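Local atomic coordinates of transcriptional regulator, LacI family (Lactobacillus brevis, PDB entry 3JY6), a protein that probably binds regulatory DNA as a transcription factor of the LacI family, represented here by its periplasmic-binding-protein-like domain. Residues V128-E132 against L188-W192. Numbering follows the deposited sequence.
Sequences VLTSE and LKERW
Trp192 turns the N-H of its indole onto the hydroxyl of Ser131: NE1 lies 2.9 Å from Ser131 OG, which sits at the ring edge but 18° out of its plane, and the bond is bent (146°). At the other end, Leu129 CD2 packs 3.6 Å from Trp192 CB, the two side chains crossing at about a right angle. The backbones join where Leu188 N donates to Leu129 O, 2.9 Å and almost straight. On the far side of strand 125-131, Leu188 splits its methyls, CD1 resting 3.8 Å from Val128 CG1 and CD2 3.4 Å from Thr130 OG1. That hydroxyl, set opposite its own backbone N (chi1 -176°), bonds in the carbonyl plane to Ser131 O. Further out, Arg191 CG covers one indole face over its centre, Tyr163 meets the ring edge-to-face, and Glu160 takes a hydrogen bond with Ser131 OG and salt bridges to Lys189 and Arg191. An alanine at Trp192 would probably leave Ser131 OG without its indole donor and open a gap beside Arg191 CG and Tyr163. Strands 125-131 and 183-187 are parallel neighbours, and their C-terminal ends here meet the N-terminus of helix 190-196, as in alpha/beta subdomains of periplasmic-binding-protein folds.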
ATOM      1  N   VAL A 128     -24.911  -1.937   1.492  1.00 20.47           N
ATOM      2  CA  VAL A 128     -23.727  -1.570   2.252  1.00 20.62           C
ATOM      3  C   VAL A 128     -22.796  -2.762   2.473  1.00 22.58           C
ATOM      4  O   VAL A 128     -23.211  -3.793   3.001  1.00 23.05           O
ATOM      5  CB  VAL A 128     -24.123  -1.009   3.629  1.00 19.43           C
ATOM      6  CG1 VAL A 128     -22.889  -0.534   4.368  1.00 20.78           C
ATOM      7  CG2 VAL A 128     -25.136   0.117   3.472  1.00 19.47           C
ATOM      8  N   LEU A 129     -21.542  -2.621   2.059  1.00 22.34           N
ATOM      9  CA  LEU A 129     -20.544  -3.673   2.249  1.00 23.21           C
ATOM     10  C   LEU A 129     -19.566  -3.108   3.273  1.00 24.91           C
ATOM     11  O   LEU A 129     -18.971  -2.046   3.043  1.00 24.99           O
ATOM     12  CB  LEU A 129     -19.828  -3.983   0.937  1.00 19.93           C
ATOM     13  CG  LEU A 129     -18.727  -5.048   0.963  1.00 22.92           C
ATOM     14  CD1 LEU A 129     -19.281  -6.390   1.470  1.00 21.81           C
ATOM     15  CD2 LEU A 129     -18.147  -5.189  -0.442  1.00 19.94           C
ATOM     16  N   THR A 130     -19.378  -3.808   4.392  1.00 24.77           N
ATOM     17  CA  THR A 130     -18.509  -3.278   5.441  1.00 25.41           C
ATOM     18  C   THR A 130     -17.866  -4.308   6.378  1.00 27.72           C
ATOM     19  O   THR A 130     -18.247  -5.484   6.408  1.00 28.11           O
ATOM     20  CB  THR A 130     -19.326  -2.312   6.333  1.00 23.03           C
ATOM     21  OG1 THR A 130     -18.485  -1.705   7.313  1.00 24.90           O
ATOM     22  CG2 THR A 130     -20.421  -3.079   7.061  1.00 23.06           C
ATOM     23  N   SER A 131     -16.877  -3.852   7.140  1.00 27.76           N
ATOM     24  CA  SER A 131     -16.261  -4.710   8.140  1.00 29.21           C
ATOM     25  C   SER A 131     -17.265  -4.555   9.282  1.00 30.22           C
ATOM     26  O   SER A 131     -18.016  -3.584   9.302  1.00 29.10           O
ATOM     27  CB  SER A 131     -14.891  -4.184   8.566  1.00 27.59           C
ATOM     28  OG  SER A 131     -13.967  -4.257   7.493  1.00 28.75           O
ATOM     29  N   GLU A 132     -17.287  -5.493  10.221  1.00 32.06           N
ATOM     30  CA  GLU A 132     -18.240  -5.438  11.327  1.00 34.90           C
ATOM     31  C   GLU A 132     -18.460  -4.056  11.945  1.00 35.75           C
ATOM     32  O   GLU A 132     -17.515  -3.405  12.399  1.00 35.44           O
ATOM     33  CB  GLU A 132     -17.831  -6.451  12.399  1.00 37.41           C
ATOM     34  CG  GLU A 132     -17.936  -7.888  11.898  1.00 41.77           C
ATOM     35  CD  GLU A 132     -17.506  -8.909  12.932  1.00 45.16           C
ATOM     36  OE1 GLU A 132     -18.088  -8.917  14.043  1.00 46.48           O
ATOM     37  OE2 GLU A 132     -16.588  -9.704  12.632  1.00 44.66           O
ATOM     38  N   LEU A 188     -17.829   0.602   2.664  1.00 20.64           N
ATOM     39  CA  LEU A 188     -17.427   1.492   3.744  1.00 21.93           C
ATOM     40  C   LEU A 188     -15.919   1.508   3.945  1.00 22.21           C
ATOM     41  O   LEU A 188     -15.390   2.371   4.639  1.00 23.93           O
ATOM     42  CB  LEU A 188     -18.128   1.091   5.039  1.00 22.88           C
ATOM     43  CG  LEU A 188     -19.370   1.910   5.410  1.00 25.86           C
ATOM     44  CD1 LEU A 188     -20.244   2.161   4.190  1.00 25.14           C
ATOM     45  CD2 LEU A 188     -20.119   1.179   6.503  1.00 24.96           C
ATOM     46  N   LYS A 189     -15.224   0.568   3.315  1.00 23.02           N
ATOM     47  CA  LYS A 189     -13.775   0.487   3.436  1.00 24.82           C
ATOM     48  C   LYS A 189     -13.165   0.178   2.082  1.00 23.50           C
ATOM     49  O   LYS A 189     -13.711  -0.601   1.301  1.00 24.50           O
ATOM     50  CB  LYS A 189     -13.383  -0.595   4.455  1.00 28.80           C
ATOM     51  CG  LYS A 189     -11.907  -0.581   4.838  1.00 32.28           C
ATOM     52  CD  LYS A 189     -11.557  -1.655   5.870  1.00 33.58           C
ATOM     53  CE  LYS A 189     -10.072  -1.584   6.262  1.00 36.75           C
ATOM     54  NZ  LYS A 189      -9.680  -2.607   7.285  1.00 37.43           N
ATOM     55  N   GLU A 190     -12.017   0.782   1.811  1.00 23.10           N
ATOM     56  CA  GLU A 190     -11.335   0.602   0.541  1.00 22.54           C
ATOM     57  C   GLU A 190     -11.086  -0.856   0.109  1.00 22.62           C
ATOM     58  O   GLU A 190     -11.351  -1.217  -1.044  1.00 21.54           O
ATOM     59  CB  GLU A 190     -10.020   1.396   0.566  1.00 22.10           C
ATOM     60  CG  GLU A 190      -9.240   1.373  -0.737  1.00 23.04           C
ATOM     61  CD  GLU A 190      -8.469   2.664  -1.001  1.00 25.70           C
ATOM     62  OE1 GLU A 190      -7.750   3.160  -0.102  1.00 28.38           O
ATOM     63  OE2 GLU A 190      -8.583   3.189  -2.123  1.00 26.41           O
ATOM     64  N   ARG A 191     -10.594  -1.693   1.019  1.00 21.40           N
ATOM     65  CA  ARG A 191     -10.295  -3.084   0.676  1.00 22.01           C
ATOM     66  C   ARG A 191     -11.458  -3.852   0.069  1.00 20.58           C
ATOM     67  O   ARG A 191     -11.274  -4.620  -0.874  1.00 21.44           O
ATOM     68  CB  ARG A 191      -9.777  -3.837   1.905  1.00 23.52           C
ATOM     69  CG  ARG A 191     -10.712  -3.806   3.096  1.00 26.12           C
ATOM     70  CD  ARG A 191     -10.061  -4.494   4.294  1.00 27.22           C
ATOM     71  NE  ARG A 191      -9.805  -5.903   4.014  1.00 30.48           N
ATOM     72  CZ  ARG A 191      -9.221  -6.744   4.863  1.00 30.63           C
ATOM     73  NH1 ARG A 191      -8.826  -6.314   6.057  1.00 29.74           N
ATOM     74  NH2 ARG A 191      -9.028  -8.011   4.519  1.00 30.86           N
ATOM     75  N   TRP A 192     -12.652  -3.655   0.613  1.00 20.24           N
ATOM     76  CA  TRP A 192     -13.833  -4.341   0.111  1.00 20.47           C
ATOM     77  C   TRP A 192     -14.170  -3.891  -1.306  1.00 20.47           C
ATOM     78  O   TRP A 192     -14.572  -4.702  -2.139  1.00 19.92           O
ATOM     79  CB  TRP A 192     -15.006  -4.090   1.055  1.00 23.13           C
ATOM     80  CG  TRP A 192     -14.751  -4.592   2.464  1.00 24.37           C
ATOM     81  CD1 TRP A 192     -15.119  -3.985   3.629  1.00 26.45           C
ATOM     82  CD2 TRP A 192     -14.056  -5.788   2.840  1.00 24.66           C
ATOM     83  NE1 TRP A 192     -14.691  -4.727   4.714  1.00 25.29           N
ATOM     84  CE2 TRP A 192     -14.041  -5.840   4.255  1.00 26.25           C
ATOM     85  CE3 TRP A 192     -13.450  -6.830   2.121  1.00 27.78           C
ATOM     86  CZ2 TRP A 192     -13.429  -6.886   4.967  1.00 27.12           C
ATOM     87  CZ3 TRP A 192     -12.839  -7.874   2.831  1.00 28.43           C
ATOM     88  CH2 TRP A 192     -12.840  -7.889   4.240  1.00 26.47           C
TER